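PDB 6AU1: putative hemin storage protein from Bordetella bronchiseptica, which cleaves deacetylated poly-beta-1,6-N-acetylglucosamine, a biofilm exopolysaccharide, through the glycoside hydrolase domain that makes up this chain, and can disrupt bacterial biofilms. Local coordinates for residues A[269-274]-A[304-309]; A[299-304]-A[315-320]; A[320-325]-A[350-355]. All coordinates share one frame; numbering follows the deposited sequence.

Contact 1. Residues A[269-274]-A[304-309]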
ATOM      1  N   PRO A 269      14.636  -6.304   2.136  1.00 22.78           N
ATOM      2  CA  PRO A 269      15.509  -6.770   3.225  1.00 25.65           C
ATOM      3  C   PRO A 269      16.277  -5.640   3.915  1.00 29.20           C
ATOM      4  O   PRO A 269      16.550  -5.744   5.104  1.00 26.92           O
ATOM      5  CB  PRO A 269      16.472  -7.744   2.521  1.00 24.64           C
ATOM      6  CG  PRO A 269      16.387  -7.389   1.052  1.00 24.42           C
ATOM      7  CD  PRO A 269      14.975  -6.930   0.844  1.00 20.32           C
ATOM      8  N   ASN A 270      16.607  -4.576   3.190  1.00 26.70           N
ATOM      9  CA  ASN A 270      17.269  -3.420   3.794  1.00 32.56           C
ATOM     10  C   ASN A 270      16.373  -2.755   4.851  1.00 29.74           C
ATOM     11  O   ASN A 270      16.801  -2.520   5.984  1.00 32.19           O
ATOM     12  CB  ASN A 270      17.663  -2.419   2.700  1.00 39.49           C
ATOM     13  CG  ASN A 270      18.657  -1.381   3.176  1.00 47.19           C
ATOM     14  OD1 ASN A 270      18.318  -0.487   3.950  1.00 50.14           O
ATOM     15  ND2 ASN A 270      19.889  -1.476   2.691  1.00 48.76           N
ATOM     16  N   MET A 271      15.131  -2.459   4.476  1.00 25.20           N
ATOM     17  CA  MET A 271      14.143  -1.910   5.411  1.00 26.50           C
ATOM     18  C   MET A 271      13.896  -2.854   6.588  1.00 29.80           C
ATOM     19  O   MET A 271      13.709  -2.414   7.723  1.00 32.16           O
ATOM     20  CB  MET A 271      12.815  -1.627   4.701  1.00 27.14           C
ATOM     21  CG  MET A 271      11.672  -1.295   5.671  1.00 34.32           C
ATOM     22  SD  MET A 271      10.036  -1.866   5.151  1.00 76.56           S
ATOM     23  CE  MET A 271       9.423  -0.426   4.283  1.00 53.05           C
ATOM     24  N   GLU A 272      13.904  -4.154   6.305  1.00 30.19           N
ATOM     25  CA  GLU A 272      13.621  -5.171   7.316  1.00 32.20           C
ATOM     26  C   GLU A 272      14.808  -5.414   8.245  1.00 35.11           C
ATOM     27  O   GLU A 272      14.654  -6.012   9.310  1.00 39.47           O
ATOM     28  CB  GLU A 272      13.208  -6.488   6.650  1.00 30.46           C
ATOM     29  CG  GLU A 272      11.827  -6.464   5.998  1.00 30.14           C
ATOM     30  CD  GLU A 272      10.704  -6.596   7.014  1.00 36.42           C
ATOM     31  OE1 GLU A 272      10.949  -7.144   8.116  1.00 36.98           O
ATOM     32  OE2 GLU A 272       9.577  -6.154   6.710  1.00 31.73           O
ATOM     33  N   GLY A 273      15.990  -4.953   7.847  1.00 31.77           N
ATOM     34  CA  GLY A 273      17.180  -5.123   8.667  1.00 32.09           C
ATOM     35  C   GLY A 273      17.753  -6.527   8.571  1.00 32.89           C
ATOM     36  O   GLY A 273      18.343  -7.043   9.529  1.00 36.38           O
ATOM     37  N   ALA A 274      17.586  -7.143   7.407  1.00 31.65           N
ATOM     38  CA  ALA A 274      18.052  -8.506   7.176  1.00 30.14           C
ATOM     39  C   ALA A 274      19.574  -8.598   7.189  1.00 34.61           C
ATOM     40  O   ALA A 274      20.255  -7.832   6.508  1.00 37.57           O
ATOM     41  CB  ALA A 274      17.505  -9.032   5.850  1.00 28.42           C
ATOM     42  N   ARG A 304      15.501   2.727  -2.749  1.00 18.07           N
ATOM     43  CA  ARG A 304      16.076   3.744  -1.894  1.00 20.00           C
ATOM     44  C   ARG A 304      16.229   3.204  -0.480  1.00 23.25           C
ATOM     45  O   ARG A 304      15.403   2.419  -0.006  1.00 23.12           O
ATOM     46  CB  ARG A 304      15.203   5.013  -1.910  1.00 19.81           C
ATOM     47  CG  ARG A 304      15.715   6.144  -1.035  1.00 21.91           C
ATOM     48  CD  ARG A 304      15.036   7.478  -1.373  1.00 19.57           C
ATOM     49  NE  ARG A 304      15.538   8.556  -0.535  1.00 21.61           N
ATOM     50  CZ  ARG A 304      16.656   9.232  -0.775  1.00 23.17           C
ATOM     51  NH1 ARG A 304      17.389   8.957  -1.854  1.00 22.09           N
ATOM     52  NH2 ARG A 304      17.038  10.189   0.060  1.00 25.14           N
ATOM     53  N   ASP A 305      17.311   3.600   0.173  1.00 22.09           N
ATOM     54  CA  ASP A 305      17.529   3.292   1.571  1.00 27.60           C
ATOM     55  C   ASP A 305      17.005   4.496   2.358  1.00 27.70           C
ATOM     56  O   ASP A 305      17.731   5.469   2.558  1.00 29.66           O
ATOM     57  CB  ASP A 305      19.019   3.024   1.817  1.00 29.91           C
ATOM     58  CG  ASP A 305      19.322   2.588   3.232  1.00 39.74           C
ATOM     59  OD1 ASP A 305      18.554   2.937   4.148  1.00 33.11           O
ATOM     60  OD2 ASP A 305      20.354   1.908   3.426  1.00 37.93           O
ATOM     61  N   TRP A 306      15.735   4.450   2.764  1.00 30.39           N
ATOM     62  CA  TRP A 306      15.089   5.618   3.369  1.00 32.41           C
ATOM     63  C   TRP A 306      15.672   5.955   4.741  1.00 43.00           C
ATOM     64  O   TRP A 306      15.604   7.105   5.180  1.00 44.67           O
ATOM     65  CB  TRP A 306      13.570   5.421   3.509  1.00 27.27           C
ATOM     66  CG  TRP A 306      12.830   5.200   2.225  1.00 23.60           C
ATOM     67  CD1 TRP A 306      12.390   6.153   1.350  1.00 23.35           C
ATOM     68  CD2 TRP A 306      12.419   3.945   1.691  1.00 20.13           C
ATOM     69  NE1 TRP A 306      11.742   5.565   0.293  1.00 20.81           N
ATOM     70  CE2 TRP A 306      11.752   4.206   0.473  1.00 20.86           C
ATOM     71  CE3 TRP A 306      12.558   2.617   2.114  1.00 24.27           C
ATOM     72  CZ2 TRP A 306      11.222   3.193  -0.316  1.00 21.93           C
ATOM     73  CZ3 TRP A 306      12.039   1.610   1.322  1.00 25.30           C
ATOM     74  CH2 TRP A 306      11.374   1.902   0.123  1.00 26.04           C
ATOM     75  N   ARG A 307      16.237   4.962   5.421  1.00 45.24           N
ATOM     76  CA  ARG A 307      16.740   5.202   6.767  1.00 48.99           C
ATOM     77  C   ARG A 307      17.998   6.073   6.736  1.00 47.11           C
ATOM     78  O   ARG A 307      18.150   6.969   7.567  1.00 50.44           O
ATOM     79  CB  ARG A 307      16.999   3.877   7.506  1.00 58.09           C
ATOM     80  CG  ARG A 307      18.291   3.149   7.158  1.00 64.62           C
ATOM     81  CD  ARG A 307      18.488   1.918   8.028  1.00 72.87           C
ATOM     82  NE  ARG A 307      17.524   0.867   7.714  1.00 75.30           N
ATOM     83  CZ  ARG A 307      17.209  -0.126   8.539  1.00 78.80           C
ATOM     84  NH1 ARG A 307      17.776  -0.202   9.737  1.00 82.56           N
ATOM     85  NH2 ARG A 307      16.322  -1.040   8.172  1.00 77.20           N
ATOM     86  N   VAL A 308      18.882   5.838   5.767  1.00 42.45           N
ATOM     87  CA  VAL A 308      20.110   6.625   5.654  1.00 42.45           C
ATOM     88  C   VAL A 308      19.960   7.744   4.627  1.00 41.29           C
ATOM     89  O   VAL A 308      20.808   8.630   4.539  1.00 41.89           O
ATOM     90  CB  VAL A 308      21.329   5.755   5.262  1.00 45.59           C
ATOM     91  CG1 VAL A 308      21.471   4.568   6.202  1.00 54.53           C
ATOM     92  CG2 VAL A 308      21.221   5.297   3.824  1.00 45.64           C
ATOM     93  N   GLY A 309      18.889   7.690   3.839  1.00 36.36           N
ATOM     94  CA  GLY A 309      18.592   8.751   2.894  1.00 34.10           C
ATOM     95  C   GLY A 309      19.485   8.708   1.669  1.00 31.72           C
ATOM     96  O   GLY A 309      20.049   9.727   1.263  1.00 34.64           O
TER

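Contact 2. Residues A[299-304]-A[315-320]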
ATOM      1  N   PHE A 299       6.751  -8.996  -6.151  1.00 16.41           N
ATOM      2  CA  PHE A 299       7.815  -8.742  -5.195  1.00 17.36           C
ATOM      3  C   PHE A 299       8.282  -7.311  -5.387  1.00 17.13           C
ATOM      4  O   PHE A 299       9.019  -7.003  -6.324  1.00 16.58           O
ATOM      5  CB  PHE A 299       8.959  -9.748  -5.368  1.00 19.26           C
ATOM      6  CG  PHE A 299       8.568 -11.154  -5.005  1.00 17.73           C
ATOM      7  CD1 PHE A 299       7.881 -11.954  -5.915  1.00 19.49           C
ATOM      8  CD2 PHE A 299       8.860 -11.666  -3.754  1.00 16.59           C
ATOM      9  CE1 PHE A 299       7.496 -13.235  -5.574  1.00 19.93           C
ATOM     10  CE2 PHE A 299       8.493 -12.965  -3.405  1.00 19.93           C
ATOM     11  CZ  PHE A 299       7.807 -13.748  -4.312  1.00 21.86           C
ATOM     12  N   GLU A 300       7.818  -6.436  -4.502  1.00 14.27           N
ATOM     13  CA  GLU A 300       8.130  -5.018  -4.620  1.00 14.38           C
ATOM     14  C   GLU A 300       9.426  -4.701  -3.879  1.00 14.82           C
ATOM     15  O   GLU A 300       9.490  -4.769  -2.652  1.00 16.87           O
ATOM     16  CB  GLU A 300       6.979  -4.170  -4.088  1.00 18.57           C
ATOM     17  CG  GLU A 300       7.174  -2.696  -4.341  1.00 17.89           C
ATOM     18  CD  GLU A 300       5.905  -1.896  -4.148  1.00 25.45           C
ATOM     19  OE1 GLU A 300       4.936  -2.410  -3.545  1.00 22.13           O
ATOM     20  OE2 GLU A 300       5.886  -0.739  -4.605  1.00 25.23           O
ATOM     21  N   LEU A 301      10.455  -4.358  -4.647  1.00 15.39           N
ATOM     22  CA  LEU A 301      11.799  -4.146  -4.115  1.00 14.58           C
ATOM     23  C   LEU A 301      11.998  -2.689  -3.745  1.00 15.09           C
ATOM     24  O   LEU A 301      11.249  -1.830  -4.209  1.00 16.25           O
ATOM     25  CB  LEU A 301      12.843  -4.555  -5.157  1.00 14.95           C
ATOM     26  CG  LEU A 301      12.701  -5.980  -5.675  1.00 13.56           C
ATOM     27  CD1 LEU A 301      13.535  -6.159  -6.925  1.00 16.17           C
ATOM     28  CD2 LEU A 301      13.160  -6.954  -4.588  1.00 15.04           C
ATOM     29  N   GLN A 302      13.000  -2.397  -2.920  1.00 14.60           N
ATOM     30  CA  GLN A 302      13.265  -0.997  -2.608  1.00 15.75           C
ATOM     31  C   GLN A 302      14.430  -0.466  -3.432  1.00 19.30           C
ATOM     32  O   GLN A 302      15.457  -1.129  -3.577  1.00 19.32           O
ATOM     33  CB  GLN A 302      13.532  -0.799  -1.111  1.00 20.40           C
ATOM     34  CG  GLN A 302      14.781  -1.465  -0.567  1.00 22.98           C
ATOM     35  CD  GLN A 302      14.866  -1.357   0.955  1.00 23.89           C
ATOM     36  OE1 GLN A 302      14.742  -2.357   1.659  1.00 28.24           O
ATOM     37  NE2 GLN A 302      15.076  -0.139   1.468  1.00 24.61           N
ATOM     38  N   ALA A 303      14.251   0.735  -3.983  1.00 18.18           N
ATOM     39  CA  ALA A 303      15.289   1.394  -4.765  1.00 15.27           C
ATOM     40  C   ALA A 303      16.002   2.472  -3.949  1.00 17.96           C
ATOM     41  O   ALA A 303      16.989   3.059  -4.402  1.00 22.44           O
ATOM     42  CB  ALA A 303      14.690   2.007  -6.026  1.00 16.96           C
ATOM     43  N   ARG A 304      15.501   2.727  -2.749  1.00 18.07           N
ATOM     44  CA  ARG A 304      16.076   3.744  -1.894  1.00 20.00           C
ATOM     45  C   ARG A 304      16.229   3.204  -0.480  1.00 23.25           C
ATOM     46  O   ARG A 304      15.403   2.419  -0.006  1.00 23.12           O
ATOM     47  CB  ARG A 304      15.203   5.013  -1.910  1.00 19.81           C
ATOM     48  CG  ARG A 304      15.715   6.144  -1.035  1.00 21.91           C
ATOM     49  CD  ARG A 304      15.036   7.478  -1.373  1.00 19.57           C
ATOM     50  NE  ARG A 304      15.538   8.556  -0.535  1.00 21.61           N
ATOM     51  CZ  ARG A 304      16.656   9.232  -0.775  1.00 23.17           C
ATOM     52  NH1 ARG A 304      17.389   8.957  -1.854  1.00 22.09           N
ATOM     53  NH2 ARG A 304      17.038  10.189   0.060  1.00 25.14           N
ATOM     54  N   GLU A 315      22.781  -1.578  -9.515  1.00 23.23           N
ATOM     55  CA  GLU A 315      23.273  -2.940  -9.724  1.00 25.96           C
ATOM     56  C   GLU A 315      22.801  -3.876  -8.604  1.00 25.86           C
ATOM     57  O   GLU A 315      22.598  -5.065  -8.825  1.00 24.98           O
ATOM     58  CB  GLU A 315      24.800  -2.956  -9.834  1.00 30.72           C
ATOM     59  CG  GLU A 315      25.400  -4.340 -10.077  1.00 44.53           C
ATOM     60  CD  GLU A 315      24.861  -5.012 -11.338  1.00 55.35           C
ATOM     61  OE1 GLU A 315      24.701  -4.324 -12.368  1.00 55.65           O
ATOM     62  OE2 GLU A 315      24.593  -6.231 -11.294  1.00 57.07           O
ATOM     63  N   ILE A 316      22.610  -3.347  -7.401  1.00 21.97           N
ATOM     64  CA  ILE A 316      22.089  -4.175  -6.318  1.00 23.25           C
ATOM     65  C   ILE A 316      20.617  -4.513  -6.574  1.00 20.68           C
ATOM     66  O   ILE A 316      20.172  -5.649  -6.361  1.00 21.19           O
ATOM     67  CB  ILE A 316      22.246  -3.476  -4.949  1.00 26.79           C
ATOM     68  CG1 ILE A 316      23.724  -3.432  -4.550  1.00 30.69           C
ATOM     69  CG2 ILE A 316      21.428  -4.190  -3.880  1.00 22.86           C
ATOM     70  CD1 ILE A 316      24.011  -2.567  -3.326  1.00 31.60           C
ATOM     71  N   LEU A 317      19.874  -3.524  -7.051  1.00 17.28           N
ATOM     72  CA  LEU A 317      18.470  -3.705  -7.393  1.00 15.22           C
ATOM     73  C   LEU A 317      18.309  -4.710  -8.535  1.00 18.16           C
ATOM     74  O   LEU A 317      17.447  -5.598  -8.489  1.00 18.39           O
ATOM     75  CB  LEU A 317      17.856  -2.359  -7.771  1.00 18.31           C
ATOM     76  CG  LEU A 317      16.362  -2.320  -8.092  1.00 20.80           C
ATOM     77  CD1 LEU A 317      15.564  -2.803  -6.902  1.00 17.84           C
ATOM     78  CD2 LEU A 317      15.951  -0.893  -8.481  1.00 22.40           C
ATOM     79  N   ARG A 318      19.142  -4.571  -9.559  1.00 19.01           N
ATOM     80  CA  ARG A 318      19.082  -5.490 -10.689  1.00 17.96           C
ATOM     81  C   ARG A 318      19.419  -6.910 -10.244  1.00 20.17           C
ATOM     82  O   ARG A 318      18.800  -7.875 -10.715  1.00 20.01           O
ATOM     83  CB  ARG A 318      20.025  -5.048 -11.811  1.00 19.43           C
ATOM     84  CG  ARG A 318      19.841  -5.835 -13.115  1.00 20.68           C
ATOM     85  CD  ARG A 318      20.751  -5.298 -14.208  1.00 22.92           C
ATOM     86  NE  ARG A 318      20.558  -5.983 -15.492  1.00 24.91           N
ATOM     87  CZ  ARG A 318      21.055  -7.183 -15.781  1.00 26.36           C
ATOM     88  NH1 ARG A 318      21.770  -7.842 -14.878  1.00 29.20           N
ATOM     89  NH2 ARG A 318      20.834  -7.730 -16.971  1.00 28.21           N
ATOM     90  N   ARG A 319      20.398  -7.052  -9.353  1.00 19.62           N
ATOM     91  CA  ARG A 319      20.772  -8.390  -8.888  1.00 21.85           C
ATOM     92  C   ARG A 319      19.601  -9.041  -8.161  1.00 20.94           C
ATOM     93  O   ARG A 319      19.412 -10.258  -8.256  1.00 22.28           O
ATOM     94  CB  ARG A 319      21.990  -8.351  -7.965  1.00 23.94           C
ATOM     95  CG  ARG A 319      23.326  -8.167  -8.661  1.00 31.70           C
ATOM     96  CD  ARG A 319      24.451  -8.172  -7.637  1.00 40.87           C
ATOM     97  NE  ARG A 319      25.669  -7.545  -8.143  1.00 57.15           N
ATOM     98  CZ  ARG A 319      26.554  -6.912  -7.378  1.00 69.90           C
ATOM     99  NH1 ARG A 319      26.352  -6.811  -6.068  1.00 70.07           N
ATOM    100  NH2 ARG A 319      27.635  -6.371  -7.922  1.00 75.75           N
ATOM    101  N   GLN A 320      18.819  -8.237  -7.438  1.00 19.13           N
ATOM    102  CA  GLN A 320      17.640  -8.775  -6.764  1.00 18.87           C
ATOM    103  C   GLN A 320      16.613  -9.246  -7.795  1.00 20.49           C
ATOM    104  O   GLN A 320      16.015 -10.317  -7.646  1.00 19.65           O
ATOM    105  CB  GLN A 320      17.017  -7.742  -5.812  1.00 16.83           C
ATOM    106  CG  GLN A 320      17.861  -7.504  -4.577  1.00 17.25           C
ATOM    107  CD  GLN A 320      17.196  -6.547  -3.608  1.00 19.35           C
ATOM    108  OE1 GLN A 320      16.442  -5.664  -4.016  1.00 19.49           O
ATOM    109  NE2 GLN A 320      17.460  -6.729  -2.322  1.00 22.97           N
TER
HETATM  110  O   HOH W   1      14.463  -4.798  -2.107  1.00 16.93           O
HETATM  111  O   HOH W   2      17.493  -3.167  -3.445  1.00 23.18           O
HETATM  112  O   HOH W   3      16.745  -4.442  -0.040  1.00 33.63           O

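Contact 3. Residues A[320-325]-A[350-355]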
ATOM      1  N   GLN A 320      18.819  -8.237  -7.438  1.00 19.13           N
ATOM      2  CA  GLN A 320      17.640  -8.775  -6.764  1.00 18.87           C
ATOM      3  C   GLN A 320      16.613  -9.246  -7.795  1.00 20.49           C
ATOM      4  O   GLN A 320      16.015 -10.317  -7.646  1.00 19.65           O
ATOM      5  CB  GLN A 320      17.017  -7.742  -5.812  1.00 16.83           C
ATOM      6  CG  GLN A 320      17.861  -7.504  -4.577  1.00 17.25           C
ATOM      7  CD  GLN A 320      17.196  -6.547  -3.608  1.00 19.35           C
ATOM      8  OE1 GLN A 320      16.442  -5.664  -4.016  1.00 19.49           O
ATOM      9  NE2 GLN A 320      17.460  -6.729  -2.322  1.00 22.97           N
ATOM     10  N   MET A 321      16.436  -8.468  -8.858  1.00 16.46           N
ATOM     11  CA  MET A 321      15.501  -8.860  -9.909  1.00 15.78           C
ATOM     12  C   MET A 321      15.967 -10.130 -10.619  1.00 18.88           C
ATOM     13  O   MET A 321      15.157 -11.013 -10.890  1.00 19.95           O
ATOM     14  CB  MET A 321      15.309  -7.720 -10.908  1.00 16.66           C
ATOM     15  CG  MET A 321      14.559  -6.535 -10.297  1.00 17.32           C
ATOM     16  SD  MET A 321      14.479  -5.152 -11.435  1.00 17.56           S
ATOM     17  CE  MET A 321      13.592  -3.961 -10.426  1.00 19.37           C
ATOM     18  N   VAL A 322      17.265 -10.240 -10.895  1.00 18.52           N
ATOM     19  CA  VAL A 322      17.776 -11.444 -11.543  1.00 20.64           C
ATOM     20  C   VAL A 322      17.588 -12.642 -10.611  1.00 22.74           C
ATOM     21  O   VAL A 322      17.234 -13.739 -11.058  1.00 22.15           O
ATOM     22  CB  VAL A 322      19.267 -11.291 -11.953  1.00 22.69           C
ATOM     23  CG1 VAL A 322      19.881 -12.642 -12.396  1.00 25.37           C
ATOM     24  CG2 VAL A 322      19.395 -10.249 -13.065  1.00 22.91           C
ATOM     25  N   GLN A 323      17.788 -12.425  -9.311  1.00 22.93           N
ATOM     26  CA  GLN A 323      17.627 -13.513  -8.354  1.00 24.93           C
ATOM     27  C   GLN A 323      16.179 -14.002  -8.355  1.00 20.09           C
ATOM     28  O   GLN A 323      15.932 -15.217  -8.363  1.00 23.70           O
ATOM     29  CB  GLN A 323      18.042 -13.085  -6.936  1.00 22.45           C
ATOM     30  CG  GLN A 323      17.839 -14.188  -5.896  1.00 27.99           C
ATOM     31  CD  GLN A 323      18.015 -13.705  -4.456  1.00 30.48           C
ATOM     32  OE1 GLN A 323      17.913 -12.514  -4.170  1.00 34.55           O
ATOM     33  NE2 GLN A 323      18.291 -14.641  -3.550  1.00 28.00           N
ATOM     34  N   LEU A 324      15.238 -13.058  -8.324  1.00 20.24           N
ATOM     35  CA  LEU A 324      13.809 -13.382  -8.408  1.00 19.82           C
ATOM     36  C   LEU A 324      13.508 -14.192  -9.667  1.00 20.56           C
ATOM     37  O   LEU A 324      12.857 -15.237  -9.598  1.00 22.36           O
ATOM     38  CB  LEU A 324      12.949 -12.115  -8.390  1.00 16.74           C
ATOM     39  CG  LEU A 324      12.916 -11.300  -7.095  1.00 18.44           C
ATOM     40  CD1 LEU A 324      12.132  -9.998  -7.294  1.00 18.40           C
ATOM     41  CD2 LEU A 324      12.350 -12.118  -5.930  1.00 23.66           C
ATOM     42  N   ARG A 325      13.987 -13.715 -10.813  1.00 19.14           N
ATOM     43  CA  ARG A 325      13.787 -14.448 -12.069  1.00 20.67           C
ATOM     44  C   ARG A 325      14.307 -15.885 -11.980  1.00 23.55           C
ATOM     45  O   ARG A 325      13.643 -16.821 -12.429  1.00 24.15           O
ATOM     46  CB  ARG A 325      14.460 -13.717 -13.227  1.00 21.42           C
ATOM     47  CG  ARG A 325      13.885 -12.323 -13.481  1.00 21.08           C
ATOM     48  CD  ARG A 325      14.834 -11.478 -14.316  1.00 21.91           C
ATOM     49  NE  ARG A 325      14.937 -11.974 -15.683  1.00 23.79           N
ATOM     50  CZ  ARG A 325      14.143 -11.575 -16.665  1.00 24.84           C
ATOM     51  NH1 ARG A 325      13.198 -10.684 -16.410  1.00 23.96           N
ATOM     52  NH2 ARG A 325      14.294 -12.060 -17.887  1.00 28.80           N
ATOM     53  N   ARG A 350      16.390  -1.475 -17.753  1.00 23.35           N
ATOM     54  CA  ARG A 350      15.472  -1.683 -18.866  1.00 28.94           C
ATOM     55  C   ARG A 350      15.269  -3.160 -19.200  1.00 29.92           C
ATOM     56  O   ARG A 350      14.130  -3.609 -19.365  1.00 29.39           O
ATOM     57  CB  ARG A 350      15.960  -0.935 -20.110  1.00 34.06           C
ATOM     58  CG  ARG A 350      14.924  -0.850 -21.215  1.00 47.51           C
ATOM     59  CD  ARG A 350      15.423  -0.028 -22.396  1.00 57.12           C
ATOM     60  NE  ARG A 350      15.931   1.278 -21.982  1.00 59.66           N
ATOM     61  CZ  ARG A 350      17.204   1.654 -22.085  1.00 68.71           C
ATOM     62  NH1 ARG A 350      17.576   2.863 -21.683  1.00 69.49           N
ATOM     63  NH2 ARG A 350      18.106   0.825 -22.596  1.00 72.44           N
ATOM     64  N   ASP A 351      16.353  -3.931 -19.274  1.00 26.84           N
ATOM     65  CA  ASP A 351      16.213  -5.296 -19.766  1.00 28.37           C
ATOM     66  C   ASP A 351      15.452  -6.193 -18.788  1.00 26.18           C
ATOM     67  O   ASP A 351      14.770  -7.122 -19.218  1.00 29.49           O
ATOM     68  CB  ASP A 351      17.580  -5.920 -20.124  1.00 30.85           C
ATOM     69  CG  ASP A 351      18.586  -5.901 -18.978  1.00 29.57           C
ATOM     70  OD1 ASP A 351      18.250  -5.494 -17.845  1.00 27.74           O
ATOM     71  OD2 ASP A 351      19.743  -6.317 -19.233  1.00 34.21           O
ATOM     72  N   VAL A 352      15.543  -5.920 -17.490  1.00 23.55           N
ATOM     73  CA  VAL A 352      14.816  -6.755 -16.537  1.00 21.94           C
ATOM     74  C   VAL A 352      13.428  -6.201 -16.192  1.00 25.67           C
ATOM     75  O   VAL A 352      12.602  -6.912 -15.626  1.00 22.81           O
ATOM     76  CB  VAL A 352      15.609  -6.970 -15.229  1.00 22.53           C
ATOM     77  CG1 VAL A 352      16.754  -7.946 -15.466  1.00 22.86           C
ATOM     78  CG2 VAL A 352      16.109  -5.646 -14.661  1.00 19.46           C
ATOM     79  N   MET A 353      13.155  -4.948 -16.543  1.00 20.93           N
ATOM     80  CA  MET A 353      11.838  -4.395 -16.252  1.00 23.67           C
ATOM     81  C   MET A 353      10.945  -4.509 -17.478  1.00 34.94           C
ATOM     82  O   MET A 353       9.741  -4.273 -17.398  1.00 40.29           O
ATOM     83  CB  MET A 353      11.939  -2.946 -15.769  1.00 23.78           C
ATOM     84  CG  MET A 353      12.363  -2.804 -14.310  1.00 20.65           C
ATOM     85  SD  MET A 353      11.129  -3.433 -13.137  1.00 23.04           S
ATOM     86  CE  MET A 353       9.793  -2.251 -13.377  1.00 21.69           C
ATOM     87  N   SER A 354      11.545  -4.898 -18.602  1.00 35.84           N
ATOM     88  CA  SER A 354      10.812  -5.128 -19.846  1.00 42.67           C
ATOM     89  C   SER A 354       9.800  -6.261 -19.706  1.00 42.63           C
ATOM     90  O   SER A 354      10.064  -7.266 -19.036  1.00 43.40           O
ATOM     91  CB  SER A 354      11.784  -5.439 -20.989  1.00 47.04           C
ATOM     92  OG  SER A 354      11.091  -5.871 -22.151  1.00 53.21           O
ATOM     93  N   LEU A 355       8.644  -6.096 -20.344  1.00 40.58           N
ATOM     94  CA  LEU A 355       7.573  -7.091 -20.268  1.00 43.13           C
ATOM     95  C   LEU A 355       7.826  -8.287 -21.186  1.00 52.77           C
ATOM     96  O   LEU A 355       7.002  -9.199 -21.270  1.00 53.69           O
ATOM     97  CB  LEU A 355       6.223  -6.446 -20.604  1.00 44.73           C
ATOM     98  CG  LEU A 355       5.690  -5.446 -19.569  1.00 38.91           C
ATOM     99  CD1 LEU A 355       4.393  -4.796 -20.044  1.00 37.91           C
ATOM    100  CD2 LEU A 355       5.496  -6.127 -18.223  1.00 34.98           C
TER

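Contact 1. Residues A[269-274]-A[304-309]
The carboxylate of D305, which faces N270 across the contact, has its OD1 held by two weak backbone bonds from within its own turn: the N of R307 and the N of V308 each lie 3.3 Å from D305 OD1. The bond from R307, though weak, has the pattern of an Asx turn. D305 CG stands anti to the backbone N (chi1 -176°), which carries the carboxylate out toward the side-chain amide of N270; the two flat groups are turned 76° from each other, with N270 CG 4.0 Å from D305 CG. Beside them R307 bends at chi3 and brings NH2 to 2.7 Å from N270 O and 3.0 Å from M271 O, the latter at a poor angle for a bond. The R307 side chain is poorly ordered, but its positive charge may suit the carbonyl end of the short helix 269-272. That end closes in a Schellman motif at G273, where A274 N bonds to P269 O at 2.9 Å. M271 CE reaches W306 CZ3 at 4.4 Å, a loose apolar touch. Two neighbouring parallel strands, 262-266 and 297-305, run into these segments, which thus belong to the rim at the C-terminal ends of the strands of a TIM barrel.

Contact 2. Residues A[299-304]-A[315-320]
L301 on strand 297-305 and L317 on helix 314-326 meet in the wall of a TIM barrel, within one beta-alpha unit: the strand runs to its C-terminal end, the chain turns, and the helix comes back almost antiparallel, the two segment axes 9.3 Å apart at an angle of 163°. The dry part is small and closely packed. With chi1 at -177°, L317 points its CG directly away from its own amide nitrogen, and its two methyls divide the strand between them, CD1 lying 3.7 Å from L301 CB and also against the carbonyl of Q302, CD2 lying 4.0 Å from A303 CB. L301 crosses L317 at a slant and slides past Q320 in the opposite sense, L301 CD2 coming within 3.6 Å of Q320 OE1. M281 of helix 277-290 and L324 further along helix 314-326 close round L301, while L349 of helix 346-353 packs on L317.

The other side is wet, and no direct hydrogen bond crosses between the segments. Q320, extended beyond CG, reaches the strand through water instead. One water accepts from the backbone N of Q302 at 2.9 Å, and a second donates to Q302 O; both donate to Q320 OE1, the second at 2.8 Å, so that one oxygen, through two waters, is tied to both the N and the O of Q302. A third water joins the two side-chain amides by weak bonds. The Q302 side chain starts away from the helix, and its OE1 takes its main bond from the backbone N of M271. The other end of the amide is fixed to the strand's own continuation: Q302 NE2 donates to R304 O at 3.0 Å with an N-H...O angle of 168°, and R304 O lies in the plane of the amide.

Contact 3. Residues A[320-325]-A[350-355]
The guanidinium of R325 carries V352 CG1 over one of its faces, and the arginine's CD lies 4.2 Å from the same methyl. A bend at chi3 (69°) turns the flat group across V352. R325 NH1 stays 3.9 Å from V352 O, but Y332 OH links the two, hydrogen-bonded to both; R8, a like charge, also lies close to NH1. Deeper in, the contact is wholly apolar. M321 is extended beyond CG, its sulfur 3.6 Å from V352 CG2 and its CE 3.7 Å from M353 SD. M353 starts out away from helix 314-326, but bends at chi2 and chi3 (both -67°) fold its sulfur back to meet the other methionine. These are two helices of the outer layer of the TIM barrel, following strands 297-305 and 332-335, and M321 also packs on Y332 and Y334 of the latter strand. On the far flank of helix 346-353, R350 forms a salt bridge with D38 of helix 22-39, consistent with this helix sitting where the ring of helices closes. The helix is kinked at D351 and V352, and its last bonds to R350 O are weak. Toward the surface, V322 CG2 touches V352 CG1 at 4.2 Å.

The three contacts run from the barrel rim, along strand 297-305, into the outer helical layer. Contact 1 and contact 2 both use strand 297-305, share R304 and have centres 11 Å apart; the backbone of M271 is joined to the Q302 side chain (N to OE1 2.8 Å), and P269 CG packs 3.6 Å from Q320 NE2. Contacts 2 and 3 share helix 314-326 and Q320, with centres 9 Å apart; R318 NH2 forms a salt bridge with D351 OD2 at 2.9 Å, and L301 CD1 lies 3.5 Å from M321 CG. Contacts 1 and 3 are 21 Å apart between centres. As in other TIM-barrel hydrolases, the active site probably lies at the C-terminal ends of the strands, the side that contact 1 borders.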